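PDB 2OVI: heme utilization carrier protein from Escherichia coli O157:H7, which binds heme and probably carries it within the cell as part of the bacterial heme uptake and utilization system. Local coordinates for residues 4-9 and 25-30; 16-21 and 110-115. All blocks are in the same frame, centred on the assembly; numbering follows the deposited sequence.

Interaction 1: 4-9 and 25-30; sequences VSLQEF and YNTTLL
A single hydrogen bond joins Y25 to V4: the phenol OH gives its proton to the carbonyl O of V4, the OH lying 3.0 Å from that O. The donor stands well above the carbonyl plane, 58° out of it, while seen from the tyrosine the V4 oxygen lies at the ring's edge and in its plane. Tyrosine suits this place because its ring is long enough to cross from the end of one helix to the residues leading into another, and it carries a polar group to the far side.

The nonpolar contact is made chiefly by L6, which lies over one face of the Y25 ring. Its CG sits 4.1 Å from the ring centroid and 22° off the normal, a CH-pi contact, and its CD2 comes down near Y25 CD2. The other methyl of the leucine, CD1, runs on past the ring to meet T27 CG2 tip to tip at 4.1 Å; a side chain forked at CG can lay CG and CD2 on the ring while its second methyl reaches the threonine.

Two helix-end motifs frame the contact. S5 is the N-cap of helix 6-9, its OG accepting from E8 N at 3.2 Å, which fits a short polar side chain. Helix 18-24 ends in a Schellman motif in which N26, with positive phi, is the C-prime residue; Y25 is thus set at the point where the chain leaves the helix.

Aromatic packing completes the contact. The rings of F9 and Y25 meet obliquely, their planes 31° apart and their centroids 5.7 Å apart. F9 extends from its helix with CG trans to the amide N, which brings CD2 to 3.5 Å from Y25 CE2.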
loop_
_atom_site.group_PDB
_atom_site.type_symbol
_atom_site.label_atom_id
_atom_site.label_comp_id
_atom_site.label_asym_id
_atom_site.label_seq_id
_atom_site.Cartn_x
_atom_site.Cartn_y
_atom_site.Cartn_z
ATOM N N VAL A 4 -23.823 23.727 -10.655
ATOM C CA VAL A 4 -23.071 22.906 -11.667
ATOM C C VAL A 4 -23.103 21.434 -11.301
ATOM O O VAL A 4 -22.703 21.047 -10.194
ATOM C CB VAL A 4 -21.602 23.349 -11.769
ATOM C CG1 VAL A 4 -20.864 22.514 -12.814
ATOM C CG2 VAL A 4 -21.530 24.823 -12.117
ATOM N N SER A 5 -23.579 20.598 -12.219
ATOM C CA SER A 5 -23.659 19.164 -11.957
ATOM C C SER A 5 -22.294 18.453 -12.125
ATOM O O SER A 5 -21.441 18.924 -12.876
ATOM C CB SER A 5 -24.704 18.518 -12.883
ATOM O OG SER A 5 -24.229 18.364 -14.219
ATOM N N LEU A 6 -22.106 17.337 -11.409
ATOM C CA LEU A 6 -20.891 16.530 -11.494
ATOM C C LEU A 6 -20.517 16.288 -12.974
ATOM O O LEU A 6 -19.388 16.589 -13.395
ATOM C CB LEU A 6 -21.114 15.166 -10.839
ATOM C CG LEU A 6 -20.003 14.475 -10.029
ATOM C CD1 LEU A 6 -20.207 12.946 -10.098
ATOM C CD2 LEU A 6 -18.613 14.879 -10.493
ATOM N N GLN A 7 -21.457 15.769 -13.774
ATOM C CA GLN A 7 -21.107 15.494 -15.177
ATOM C C GLN A 7 -20.718 16.780 -15.918
ATOM O O GLN A 7 -19.802 16.792 -16.730
ATOM C CB GLN A 7 -22.246 14.748 -15.907
ATOM C CG GLN A 7 -23.310 15.610 -16.602
ATOM C CD GLN A 7 -22.970 15.936 -18.063
ATOM O OE1 GLN A 7 -22.017 16.666 -18.341
ATOM N NE2 GLN A 7 -23.757 15.391 -18.998
ATOM N N GLU A 8 -21.397 17.874 -15.610
ATOM C CA GLU A 8 -21.071 19.133 -16.252
ATOM C C GLU A 8 -19.717 19.597 -15.721
ATOM O O GLU A 8 -18.874 20.072 -16.475
ATOM C CB GLU A 8 -22.162 20.158 -15.941
ATOM C CG GLU A 8 -22.195 21.321 -16.908
ATOM C CD GLU A 8 -22.304 20.882 -18.369
ATOM O OE1 GLU A 8 -23.277 20.174 -18.717
ATOM O OE2 GLU A 8 -21.410 21.254 -19.164
ATOM N N PHE A 9 -19.503 19.442 -14.411
ATOM C CA PHE A 9 -18.224 19.838 -13.819
ATOM C C PHE A 9 -17.084 19.074 -14.506
ATOM O O PHE A 9 -16.081 19.649 -14.947
ATOM C CB PHE A 9 -18.215 19.549 -12.322
ATOM C CG PHE A 9 -16.918 19.906 -11.656
ATOM C CD1 PHE A 9 -16.358 21.178 -11.836
ATOM C CD2 PHE A 9 -16.225 18.968 -10.884
ATOM C CE1 PHE A 9 -15.122 21.520 -11.266
ATOM C CE2 PHE A 9 -14.974 19.295 -10.298
ATOM C CZ PHE A 9 -14.418 20.578 -10.491
ATOM N N TYR A 25 -18.565 16.658 -4.260
ATOM C CA TYR A 25 -19.933 16.390 -4.693
ATOM C C TYR A 25 -20.643 15.414 -3.771
ATOM O O TYR A 25 -21.702 14.895 -4.126
ATOM C CB TYR A 25 -19.968 15.855 -6.128
ATOM C CG TYR A 25 -19.976 16.948 -7.152
ATOM C CD1 TYR A 25 -21.176 17.493 -7.629
ATOM C CD2 TYR A 25 -18.778 17.507 -7.577
ATOM C CE1 TYR A 25 -21.167 18.572 -8.502
ATOM C CE2 TYR A 25 -18.757 18.577 -8.439
ATOM C CZ TYR A 25 -19.942 19.112 -8.901
ATOM O OH TYR A 25 -19.877 20.171 -9.770
ATOM N N ASN A 26 -20.063 15.158 -2.607
ATOM C CA ASN A 26 -20.686 14.247 -1.634
ATOM C C ASN A 26 -21.019 12.894 -2.284
ATOM O O ASN A 26 -22.113 12.361 -2.084
ATOM C CB ASN A 26 -22.008 14.861 -1.100
ATOM C CG ASN A 26 -22.559 14.099 0.086
ATOM O OD1 ASN A 26 -23.794 13.983 0.272
ATOM N ND2 ASN A 26 -21.648 13.561 0.917
ATOM N N THR A 27 -20.115 12.345 -3.096
ATOM C CA THR A 27 -20.420 11.066 -3.735
ATOM C C THR A 27 -19.197 10.142 -3.681
ATOM O O THR A 27 -18.253 10.414 -2.929
ATOM C CB THR A 27 -20.917 11.283 -5.193
ATOM O OG1 THR A 27 -21.398 10.050 -5.711
ATOM C CG2 THR A 27 -19.758 11.825 -6.140
ATOM N N THR A 28 -19.214 9.042 -4.434
ATOM C CA THR A 28 -18.103 8.108 -4.396
ATOM C C THR A 28 -17.137 8.323 -5.584
ATOM O O THR A 28 -17.492 8.951 -6.574
ATOM C CB THR A 28 -18.624 6.638 -4.516
ATOM O OG1 THR A 28 -19.237 6.483 -5.804
ATOM C CG2 THR A 28 -19.641 6.333 -3.459
ATOM N N LEU A 29 -15.926 7.767 -5.467
ATOM C CA LEU A 29 -14.938 7.832 -6.528
ATOM C C LEU A 29 -15.572 7.185 -7.772
ATOM O O LEU A 29 -15.412 7.655 -8.876
ATOM C CB LEU A 29 -13.685 6.996 -6.165
ATOM C CG LEU A 29 -12.312 7.428 -6.703
ATOM C CD1 LEU A 29 -11.395 6.201 -6.847
ATOM C CD2 LEU A 29 -12.422 8.208 -7.993
ATOM N N LEU A 30 -16.300 6.087 -7.578
ATOM C CA LEU A 30 -16.954 5.411 -8.716
ATOM C C LEU A 30 -17.922 6.349 -9.472
ATOM O O LEU A 30 -17.919 6.407 -10.688
ATOM C CB LEU A 30 -17.691 4.167 -8.206
ATOM C CG LEU A 30 -18.338 3.127 -9.143
ATOM C CD1 LEU A 30 -19.631 3.618 -9.584
ATOM C CD2 LEU A 30 -17.438 2.814 -10.329
#

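Interaction 2: 16-21 and 110-115; sequences GTLEVV and IERKFM
L18 lies against R112, the two side chains running antiparallel alongside each other, and this pair buries the most surface. The leucine CD2 sits over the centre of one face of the guanidinium, 3.2 Å from R112 CZ, while L18 CG lies beside NE and CD. The arginine chain leaves CA with CG between the backbone N and the carbonyl carbon (chi1 61°), runs straight through chi2 and bends at chi3 (-109°), which lays the flat group across the leucine. The other methyl, L18 CD1, meets I110 CD1 tip to tip at 3.8 Å; leucine, branched at its end, serves both partners.

G16 comes third. Its carbonyl O lies near the guanidinium plane, at the edge, and against the edge of the F114 ring, 3.5 Å from F114 CD2. Its phi of 145° is a backbone conformation readily open to glycine.

The contact sets the start of helix 18-24 on the end of strand 106-114 in the larger antiparallel sheet, with L36 also touching L18, I110 and R112. The modelled approach of G16 O to R112 NH1, 2.4 Å, is too short and poorly angled to be trusted, though some attraction between carbonyl and cation is possible. The methyl over the guanidinium face implies that the arginine, despite its charge, serves here as a flat packing surface for leucine.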
loop_
_atom_site.group_PDB
_atom_site.type_symbol
_atom_site.label_atom_id
_atom_site.label_comp_id
_atom_site.label_asym_id
_atom_site.label_seq_id
_atom_site.Cartn_x
_atom_site.Cartn_y
_atom_site.Cartn_z
ATOM N N GLY A 16 -7.344 18.740 -10.447
ATOM C CA GLY A 16 -7.342 18.083 -9.146
ATOM C C GLY A 16 -7.516 16.576 -9.164
ATOM O O GLY A 16 -7.641 15.965 -10.233
ATOM N N THR A 17 -7.526 15.977 -7.989
ATOM C CA THR A 17 -7.695 14.530 -7.887
ATOM C C THR A 17 -9.191 14.147 -8.004
ATOM O O THR A 17 -10.102 14.946 -7.671
ATOM C CB THR A 17 -7.074 14.042 -6.554
ATOM O OG1 THR A 17 -6.882 12.628 -6.603
ATOM C CG2 THR A 17 -7.989 14.339 -5.385
ATOM N N LEU A 18 -9.482 12.952 -8.499
ATOM C CA LEU A 18 -10.890 12.550 -8.615
ATOM C C LEU A 18 -11.492 12.339 -7.239
ATOM O O LEU A 18 -12.706 12.532 -7.033
ATOM C CB LEU A 18 -11.033 11.307 -9.509
ATOM C CG LEU A 18 -10.629 11.449 -10.994
ATOM C CD1 LEU A 18 -11.255 10.355 -11.807
ATOM C CD2 LEU A 18 -11.118 12.775 -11.559
ATOM N N GLU A 19 -10.653 11.970 -6.284
ATOM C CA GLU A 19 -11.103 11.789 -4.914
ATOM C C GLU A 19 -11.604 13.117 -4.341
ATOM O O GLU A 19 -12.609 13.159 -3.637
ATOM C CB GLU A 19 -9.957 11.272 -4.016
ATOM C CG GLU A 19 -9.728 9.797 -4.111
ATOM C CD GLU A 19 -8.784 9.442 -5.213
ATOM O OE1 GLU A 19 -8.493 8.232 -5.332
ATOM O OE2 GLU A 19 -8.333 10.370 -5.949
ATOM N N VAL A 20 -10.933 14.229 -4.657
ATOM C CA VAL A 20 -11.397 15.485 -4.104
ATOM C C VAL A 20 -12.743 15.848 -4.790
ATOM O O VAL A 20 -13.682 16.317 -4.134
ATOM C CB VAL A 20 -10.274 16.591 -4.225
ATOM C CG1 VAL A 20 -9.843 16.773 -5.659
ATOM C CG2 VAL A 20 -10.762 17.924 -3.691
ATOM N N VAL A 21 -12.867 15.614 -6.101
ATOM C CA VAL A 21 -14.148 15.889 -6.738
ATOM C C VAL A 21 -15.233 15.048 -6.029
ATOM O O VAL A 21 -16.342 15.527 -5.758
ATOM C CB VAL A 21 -14.136 15.502 -8.233
ATOM C CG1 VAL A 21 -15.569 15.805 -8.868
ATOM C CG2 VAL A 21 -13.001 16.302 -8.954
ATOM N N ILE A 110 -9.763 4.719 -17.284
ATOM C CA ILE A 110 -10.012 6.115 -17.557
ATOM C C ILE A 110 -8.768 6.825 -18.076
ATOM O O ILE A 110 -7.625 6.396 -17.835
ATOM C CB ILE A 110 -10.446 6.894 -16.324
ATOM C CG1 ILE A 110 -9.339 6.830 -15.287
ATOM C CG2 ILE A 110 -11.830 6.423 -15.857
ATOM C CD1 ILE A 110 -9.526 7.824 -14.112
ATOM N N GLU A 111 -9.023 7.948 -18.747
ATOM C CA GLU A 111 -7.962 8.804 -19.272
ATOM C C GLU A 111 -8.350 10.278 -18.998
ATOM O O GLU A 111 -9.489 10.683 -19.190
ATOM C CB GLU A 111 -7.794 8.568 -20.794
ATOM C CG GLU A 111 -7.241 7.265 -21.140
ATOM C CD GLU A 111 -7.422 6.946 -22.602
ATOM O OE1 GLU A 111 -8.493 6.404 -22.957
ATOM O OE2 GLU A 111 -6.499 7.229 -23.398
ATOM N N ARG A 112 -7.396 11.070 -18.544
ATOM C CA ARG A 112 -7.658 12.471 -18.249
ATOM C C ARG A 112 -6.309 13.166 -18.077
ATOM O O ARG A 112 -5.280 12.526 -17.859
ATOM C CB ARG A 112 -8.475 12.612 -16.939
ATOM C CG ARG A 112 -7.739 12.044 -15.693
ATOM C CD ARG A 112 -8.617 12.039 -14.426
ATOM N NE ARG A 112 -8.199 13.024 -13.429
ATOM C CZ ARG A 112 -8.762 14.204 -13.274
ATOM N NH1 ARG A 112 -8.296 15.016 -12.356
ATOM N NH2 ARG A 112 -9.801 14.566 -14.022
ATOM N N LYS A 113 -6.329 14.483 -18.165
ATOM C CA LYS A 113 -5.125 15.255 -17.996
ATOM C C LYS A 113 -5.150 15.564 -16.508
ATOM O O LYS A 113 -6.215 15.804 -15.946
ATOM C CB LYS A 113 -5.213 16.534 -18.839
ATOM C CG LYS A 113 -3.880 17.177 -19.157
ATOM C CD LYS A 113 -4.043 18.468 -19.961
ATOM C CE LYS A 113 -2.683 19.116 -20.269
ATOM N NZ LYS A 113 -1.774 18.279 -21.155
ATOM N N PHE A 114 -3.992 15.497 -15.865
ATOM C CA PHE A 114 -3.865 15.812 -14.448
ATOM C C PHE A 114 -2.517 16.507 -14.265
ATOM O O PHE A 114 -1.457 15.925 -14.540
ATOM C CB PHE A 114 -3.923 14.529 -13.615
ATOM C CG PHE A 114 -3.511 14.703 -12.163
ATOM C CD1 PHE A 114 -2.228 14.340 -11.729
ATOM C CD2 PHE A 114 -4.430 15.166 -11.217
ATOM C CE1 PHE A 114 -1.877 14.435 -10.364
ATOM C CE2 PHE A 114 -4.089 15.265 -9.856
ATOM C CZ PHE A 114 -2.824 14.898 -9.427
ATOM N N MET A 115 -2.541 17.754 -13.803
ATOM C CA MET A 115 -1.282 18.489 -13.633
ATOM C C MET A 115 -0.609 18.665 -14.987
ATOM O O MET A 115 0.611 18.539 -15.106
ATOM C CB MET A 115 -0.319 17.731 -12.717
ATOM C CG MET A 115 -0.723 17.737 -11.276
ATOM S SD MET A 115 0.499 16.889 -10.304
ATOM C CE MET A 115 1.947 17.890 -10.604
#

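From the N terminus, residues 4-9 enter interaction 1 first, and the chain then passes through 16-21 before reaching 25-30, where that contact closes a short loop holding helix 18-24. Residues 16-21 must wait for strand 106-114 to find their partner, closing a much longer loop, so the two contacts cross instead of nesting. Interaction 1 joins helix 6-9 and its lead-in to Y25 and T27, just after helix 18-24; interaction 2 sets the start of helix 18-24 on strand 106-114, while helix 29-34 also packs on strand 117-125. They meet directly through packing: L6 CD2 lies 3.6 Å from V21 CG1, and L29 rests on L18.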